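Local coordinates for chicken beta-microseminoprotein-like 3 (Gallus gallus, PDB 6RWC) that is of unknown function but belongs to the beta-microseminoprotein family, small disulfide-rich proteins, and occurs in chicken egg white, at residues 28-33 with 61-66; 47-52 with 68-73. All coordinates share one frame; numbering follows the deposited sequence.

Interaction 1. Residues 28-33 with 61-66. With SO4 (sulfate ion), chain C.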
loop_
_atom_site.group_PDB
_atom_site.type_symbol
_atom_site.label_atom_id
_atom_site.label_comp_id
_atom_site.label_asym_id
_atom_site.label_seq_id
_atom_site.Cartn_x
_atom_site.Cartn_y
_atom_site.Cartn_z
ATOM N N GLU A 28 -6.724 -3.952 5.034
ATOM C CA GLU A 28 -7.277 -4.825 4.005
ATOM C C GLU A 28 -7.159 -4.226 2.611
ATOM O O GLU A 28 -7.287 -4.956 1.624
ATOM C CB GLU A 28 -8.746 -5.133 4.305
ATOM C CG GLU A 28 -8.973 -5.935 5.574
ATOM C CD GLU A 28 -10.446 -6.155 5.867
ATOM O OE1 GLU A 28 -11.289 -5.598 5.132
ATOM O OE2 GLU A 28 -10.761 -6.884 6.830
ATOM N N ASP A 29 -6.931 -2.917 2.506
ATOM C CA ASP A 29 -6.805 -2.244 1.221
ATOM C C ASP A 29 -5.379 -1.765 0.965
ATOM O O ASP A 29 -5.171 -0.742 0.308
ATOM C CB ASP A 29 -7.788 -1.078 1.123
ATOM C CG ASP A 29 -7.598 -0.061 2.228
ATOM O OD1 ASP A 29 -7.118 -0.447 3.313
ATOM O OD2 ASP A 29 -7.934 1.121 2.012
ATOM N N CYS A 30 -4.393 -2.491 1.497
ATOM C CA CYS A 30 -2.980 -2.293 1.164
ATOM C C CYS A 30 -2.473 -0.915 1.590
ATOM O O CYS A 30 -1.769 -0.230 0.844
ATOM C CB CYS A 30 -2.730 -2.534 -0.325
ATOM S SG CYS A 30 -2.516 -4.275 -0.750
ATOM N N TYR A 31 -2.835 -0.509 2.801
ATOM C CA TYR A 31 -2.213 0.613 3.486
ATOM C C TYR A 31 -1.445 0.081 4.687
ATOM O O TYR A 31 -1.843 -0.912 5.302
ATOM C CB TYR A 31 -3.252 1.638 3.960
ATOM C CG TYR A 31 -3.804 2.554 2.886
ATOM C CD1 TYR A 31 -4.704 2.085 1.937
ATOM C CD2 TYR A 31 -3.451 3.896 2.844
ATOM C CE1 TYR A 31 -5.219 2.923 0.961
ATOM C CE2 TYR A 31 -3.961 4.744 1.870
ATOM C CZ TYR A 31 -4.846 4.251 0.932
ATOM O OH TYR A 31 -5.358 5.087 -0.039
ATOM N N GLN A 32 -0.334 0.732 5.011
ATOM C CA GLN A 32 0.355 0.487 6.270
ATOM C C GLN A 32 0.108 1.668 7.193
ATOM O O GLN A 32 0.406 2.812 6.835
ATOM C CB GLN A 32 1.859 0.280 6.088
ATOM C CG GLN A 32 2.595 0.212 7.428
ATOM C CD GLN A 32 4.019 -0.291 7.308
ATOM O OE1 GLN A 32 4.966 0.378 7.723
ATOM N NE2 GLN A 32 4.177 -1.486 6.757
ATOM N N CYS A 33 -0.437 1.388 8.368
ATOM C CA CYS A 33 -0.740 2.405 9.360
ATOM C C CYS A 33 0.212 2.293 10.543
ATOM O O CYS A 33 0.671 1.202 10.895
ATOM C CB CYS A 33 -2.182 2.273 9.856
ATOM S SG CYS A 33 -3.465 2.422 8.595
ATOM N N PHE A 61 -1.634 -7.470 -10.176
ATOM C CA PHE A 61 -1.735 -7.088 -8.776
ATOM C C PHE A 61 -1.628 -8.321 -7.888
ATOM O O PHE A 61 -2.314 -9.322 -8.118
ATOM C CB PHE A 61 -3.051 -6.361 -8.505
ATOM C CG PHE A 61 -3.301 -6.097 -7.049
ATOM C CD1 PHE A 61 -4.203 -6.870 -6.339
ATOM C CD2 PHE A 61 -2.618 -5.091 -6.387
ATOM C CE1 PHE A 61 -4.429 -6.638 -4.995
ATOM C CE2 PHE A 61 -2.839 -4.851 -5.042
ATOM C CZ PHE A 61 -3.747 -5.627 -4.345
ATOM N N HIS A 62 -0.769 -8.242 -6.877
ATOM C CA HIS A 62 -0.590 -9.310 -5.902
ATOM C C HIS A 62 -0.996 -8.776 -4.538
ATOM O O HIS A 62 -0.390 -7.824 -4.036
ATOM C CB HIS A 62 0.856 -9.813 -5.887
ATOM C CG HIS A 62 1.309 -10.381 -7.196
ATOM N ND1 HIS A 62 0.847 -11.585 -7.684
ATOM C CD2 HIS A 62 2.182 -9.911 -8.117
ATOM C CE1 HIS A 62 1.415 -11.832 -8.851
ATOM N NE2 HIS A 62 2.230 -10.831 -9.136
ATOM N N LYS A 63 -2.021 -9.390 -3.943
ATOM C CA LYS A 63 -2.613 -8.841 -2.727
ATOM C C LYS A 63 -1.653 -8.922 -1.547
ATOM O O LYS A 63 -1.538 -7.969 -0.765
ATOM C CB LYS A 63 -3.916 -9.575 -2.412
ATOM C CG LYS A 63 -4.666 -9.028 -1.216
ATOM C CD LYS A 63 -5.099 -7.594 -1.453
ATOM C CE LYS A 63 -5.915 -7.079 -0.286
ATOM N NZ LYS A 63 -5.132 -7.112 0.978
ATOM N N LYS A 64 -0.961 -10.054 -1.395
ATOM C CA LYS A 64 -0.107 -10.249 -0.226
ATOM C C LYS A 64 1.061 -9.270 -0.217
ATOM O O LYS A 64 1.403 -8.715 0.835
ATOM C CB LYS A 64 0.399 -11.691 -0.180
ATOM C CG LYS A 64 1.147 -12.051 1.094
ATOM N N SER A 65 1.684 -9.044 -1.372
ATOM C CA SER A 65 2.795 -8.107 -1.468
ATOM C C SER A 65 2.347 -6.669 -1.690
ATOM O O SER A 65 3.186 -5.764 -1.618
ATOM C CB SER A 65 3.743 -8.522 -2.596
ATOM O OG SER A 65 3.055 -8.619 -3.831
ATOM N N CYS A 66 1.059 -6.445 -1.956
ATOM C CA CYS A 66 0.515 -5.110 -2.209
ATOM C C CYS A 66 1.295 -4.400 -3.314
ATOM O O CYS A 66 1.708 -3.244 -3.183
ATOM C CB CYS A 66 0.488 -4.282 -0.923
ATOM S SG CYS A 66 -0.813 -4.778 0.233
HETATM S S SO4 C . -1.348 -13.198 -3.895
HETATM O O1 SO4 C . -0.203 -12.345 -3.592
HETATM O O2 SO4 C . -0.898 -14.373 -4.636
HETATM O O3 SO4 C . -2.311 -12.454 -4.701
HETATM O O4 SO4 C . -1.979 -13.624 -2.649
#

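Interaction 2. Residues 47-52 with 68-73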
loop_
_atom_site.group_PDB
_atom_site.type_symbol
_atom_site.label_atom_id
_atom_site.label_comp_id
_atom_site.label_asym_id
_atom_site.label_seq_id
_atom_site.Cartn_x
_atom_site.Cartn_y
_atom_site.Cartn_z
ATOM N N SER A 47 2.479 0.874 -5.248
ATOM C CA SER A 47 3.089 1.802 -6.188
ATOM C C SER A 47 2.522 1.573 -7.585
ATOM O O SER A 47 2.424 0.433 -8.048
ATOM C CB SER A 47 4.608 1.637 -6.199
ATOM O OG SER A 47 5.202 2.501 -7.153
ATOM N N ILE A 48 2.156 2.659 -8.253
ATOM C CA ILE A 48 1.577 2.597 -9.593
ATOM C C ILE A 48 2.722 2.634 -10.602
ATOM O O ILE A 48 3.488 3.607 -10.613
ATOM C CB ILE A 48 0.600 3.754 -9.834
ATOM C CG1 ILE A 48 -0.557 3.688 -8.835
ATOM C CG2 ILE A 48 0.081 3.715 -11.259
ATOM C CD1 ILE A 48 -1.329 2.395 -8.897
ATOM N N PRO A 49 2.877 1.609 -11.444
ATOM C CA PRO A 49 3.928 1.659 -12.471
ATOM C C PRO A 49 3.661 2.782 -13.463
ATOM O O PRO A 49 2.576 2.881 -14.039
ATOM C CB PRO A 49 3.841 0.279 -13.133
ATOM C CG PRO A 49 2.453 -0.192 -12.854
ATOM C CD PRO A 49 2.100 0.361 -11.504
ATOM N N LYS A 50 4.671 3.628 -13.664
ATOM C CA LYS A 50 4.491 4.884 -14.386
ATOM C C LYS A 50 4.689 4.740 -15.893
ATOM O O LYS A 50 3.799 5.098 -16.671
ATOM C CB LYS A 50 5.450 5.943 -13.832
ATOM N N ASN A 51 5.844 4.233 -16.321
ATOM C CA ASN A 51 6.221 4.228 -17.732
ATOM C C ASN A 51 6.588 2.814 -18.161
ATOM O O ASN A 51 7.614 2.277 -17.731
ATOM C CB ASN A 51 7.383 5.189 -17.984
ATOM C CG ASN A 51 6.977 6.642 -17.845
ATOM O OD1 ASN A 51 6.038 7.102 -18.496
ATOM N ND2 ASN A 51 7.678 7.371 -16.985
ATOM N N TYR A 52 5.760 2.223 -19.018
ATOM C CA TYR A 52 6.036 0.905 -19.573
ATOM C C TYR A 52 5.178 0.710 -20.814
ATOM O O TYR A 52 4.276 1.499 -21.103
ATOM C CB TYR A 52 5.784 -0.205 -18.548
ATOM C CG TYR A 52 4.359 -0.298 -18.045
ATOM C CD1 TYR A 52 3.930 0.469 -16.969
ATOM C CD2 TYR A 52 3.449 -1.167 -18.634
ATOM C CE1 TYR A 52 2.632 0.381 -16.500
ATOM C CE2 TYR A 52 2.148 -1.263 -18.170
ATOM C CZ TYR A 52 1.746 -0.488 -17.104
ATOM O OH TYR A 52 0.456 -0.576 -16.637
ATOM N N ILE A 68 2.160 -4.162 -7.838
ATOM C CA ILE A 68 1.760 -4.354 -9.226
ATOM C C ILE A 68 3.019 -4.691 -10.005
ATOM O O ILE A 68 3.914 -3.848 -10.147
ATOM C CB ILE A 68 1.067 -3.115 -9.808
ATOM C CG1 ILE A 68 -0.267 -2.873 -9.104
ATOM C CG2 ILE A 68 0.854 -3.284 -11.304
ATOM C CD1 ILE A 68 -0.951 -1.599 -9.531
ATOM N N ARG A 69 3.098 -5.919 -10.502
ATOM C CA ARG A 69 4.239 -6.374 -11.282
ATOM C C ARG A 69 3.864 -6.377 -12.758
ATOM O O ARG A 69 2.890 -7.025 -13.153
ATOM C CB ARG A 69 4.684 -7.766 -10.831
ATOM C CG ARG A 69 5.838 -8.351 -11.635
ATOM C CD ARG A 69 6.475 -9.529 -10.903
ATOM N NE ARG A 69 7.040 -10.512 -11.823
ATOM C CZ ARG A 69 6.405 -11.610 -12.220
ATOM N NH1 ARG A 69 5.184 -11.867 -11.773
ATOM N NH2 ARG A 69 6.991 -12.453 -13.059
ATOM N N VAL A 70 4.637 -5.656 -13.562
ATOM C CA VAL A 70 4.373 -5.513 -14.989
ATOM C C VAL A 70 5.033 -6.667 -15.736
ATOM O O VAL A 70 6.256 -6.840 -15.680
ATOM C CB VAL A 70 4.874 -4.156 -15.506
ATOM C CG1 VAL A 70 4.680 -4.055 -17.002
ATOM C CG2 VAL A 70 4.151 -3.019 -14.791
ATOM N N VAL A 71 4.224 -7.455 -16.444
ATOM C CA VAL A 71 4.684 -8.660 -17.118
ATOM C C VAL A 71 4.197 -8.636 -18.561
ATOM O O VAL A 71 3.323 -7.855 -18.935
ATOM C CB VAL A 71 4.200 -9.941 -16.412
ATOM C CG1 VAL A 71 4.700 -9.973 -14.971
ATOM C CG2 VAL A 71 2.679 -10.029 -16.470
ATOM N N LYS A 72 4.777 -9.520 -19.370
ATOM C CA LYS A 72 4.384 -9.639 -20.768
ATOM C C LYS A 72 3.008 -10.285 -20.890
ATOM O O LYS A 72 2.684 -11.233 -20.170
ATOM C CB LYS A 72 5.415 -10.467 -21.537
ATOM C CG LYS A 72 6.793 -9.828 -21.634
ATOM C CD LYS A 72 6.869 -8.830 -22.780
ATOM C CE LYS A 72 8.267 -8.242 -22.904
ATOM N NZ LYS A 72 8.374 -7.284 -24.040
ATOM N N LYS A 73 2.198 -9.769 -21.817
ATOM C CA LYS A 73 0.873 -10.346 -22.035
ATOM C C LYS A 73 0.972 -11.764 -22.583
ATOM O O LYS A 73 0.151 -12.626 -22.249
ATOM C CB LYS A 73 0.058 -9.463 -22.982
ATOM C CG LYS A 73 -0.303 -8.094 -22.427
ATOM C CD LYS A 73 -1.144 -7.309 -23.431
ATOM C CE LYS A 73 -1.661 -6.008 -22.832
ATOM N NZ LYS A 73 -2.483 -5.229 -23.801
HETATM O O HOH W 1 3.719 -1.988 -6.882
#

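Interaction 1. Residues 28-33 with 61-66
Cys30 and Cys66 bring the two backbones to a CA-CA distance of 5.6 Å, each residue sitting in the left-handed helical region, with positive phi. The join is a disulfide bridge between the two halves of the beta-microseminoprotein fold: Cys30 lies just ahead of strand 31-35 in the four-stranded antiparallel sheet, and Cys66 ends the connection of the hairpin 57-62/67-72. Both side chains point across the gap, and their SG atoms bond at 2.0 Å with a chi3 of -85°, close to the 90° magnitude a relaxed disulfide adopts. Only cysteine can form this covalent link, and both residues are buried, with Val46 packing against Cys30 and Leu45 against Cys66. Phe61 adds an apolar neighbour: its CZ reaches Cys30 SG at 4.0 Å, the sulfur standing at the ring edge, 81° off the normal, as a sulfur-aromatic contact.

Lys63 makes the polar contact. Its CG is anti to the backbone N (chi1 -176°), and bends at chi2 and chi4 curl the chain back, bringing NZ within 3.1 Å of the Glu28 backbone O in a weak hydrogen bond. The long, flexible lysine can span to a carbonyl here while its charge stays near solvent; a second sulfate is a long, weak ion partner. Where residues 63-65 take helix-like backbone angles, two consecutive amides donate hydrogen bonds to a sulfate, probably from the crystallisation liquor: Lys63 N to sulfate O3 at 3.2 Å and Lys64 N to sulfate O1 at 3.3 Å.

Interaction 2. Residues 47-52 with 68-73
Pro49 and Tyr52 of the loop 47-52 pack on Ile68 and Val70, two residues that point toward the loop from strand 67-72. This strand pairs with 57-62 in an antiparallel beta hairpin, and the loop, running between strands 39-44 and 57-62, lays an apolar cover over one side of it.

In the aliphatic packing, the rigid Pro49 ring crosses Ile68 at about a right angle, its CG 3.8 Å from Ile68 CG2, while its CB meets Val70 CG2 at 3.7 Å. Ile48 starts out away from the strand, but a bend at chi2 (-58°) turns CD1 back to lie 4.1 Å from Ile68 CD1. Beta-branched residues suit a strand and present two methyl-bearing arms to the loop.

The aromatic contact is a CH-pi interaction, for which the flat tyrosine ring offers a broad face to the Val70 methyls. Val70 CG2 sits 4.0 Å from the centroid of the Tyr52 ring and only 5° off its normal, and Val70 CG1 touches Tyr52 CD2 at 3.5 Å. With an alanine at Tyr52, Val70 CG1 and CG2 would probably lose the ring they pack on, opening a gap over Val70. Pro49 O lies at the ring edge.

No direct hydrogen bond joins the segments, but one water bridges them, donating to Ser47 O at 3.0 Å and accepting from Ile68 N at 2.8 Å.

Overall arrangement
From the N terminus, the four-stranded sheet takes up strands 2-6, 24-26, 31-35 and 39-44, with the small pair 12-14/17-19 in between; residues 28-30 follow strand 24-26 and 31-33 begin strand 31-35. After strand 39-44 the chain passes through the loop 47-52 into the hairpin 57-62/67-72. Interaction 1, with 27 residues between its segments, joins the first sheet to the hairpin's turn; interaction 2, with 15, lays the connecting loop on the hairpin. Their segments alternate, so the two closures cross. Their centres lie about 16 Å apart, yet they meet within the hairpin, where Phe61 CD2 packs 4.2 Å from Ile68 CG1. Together they tie the four-stranded sheet, the connecting loop and the hairpin.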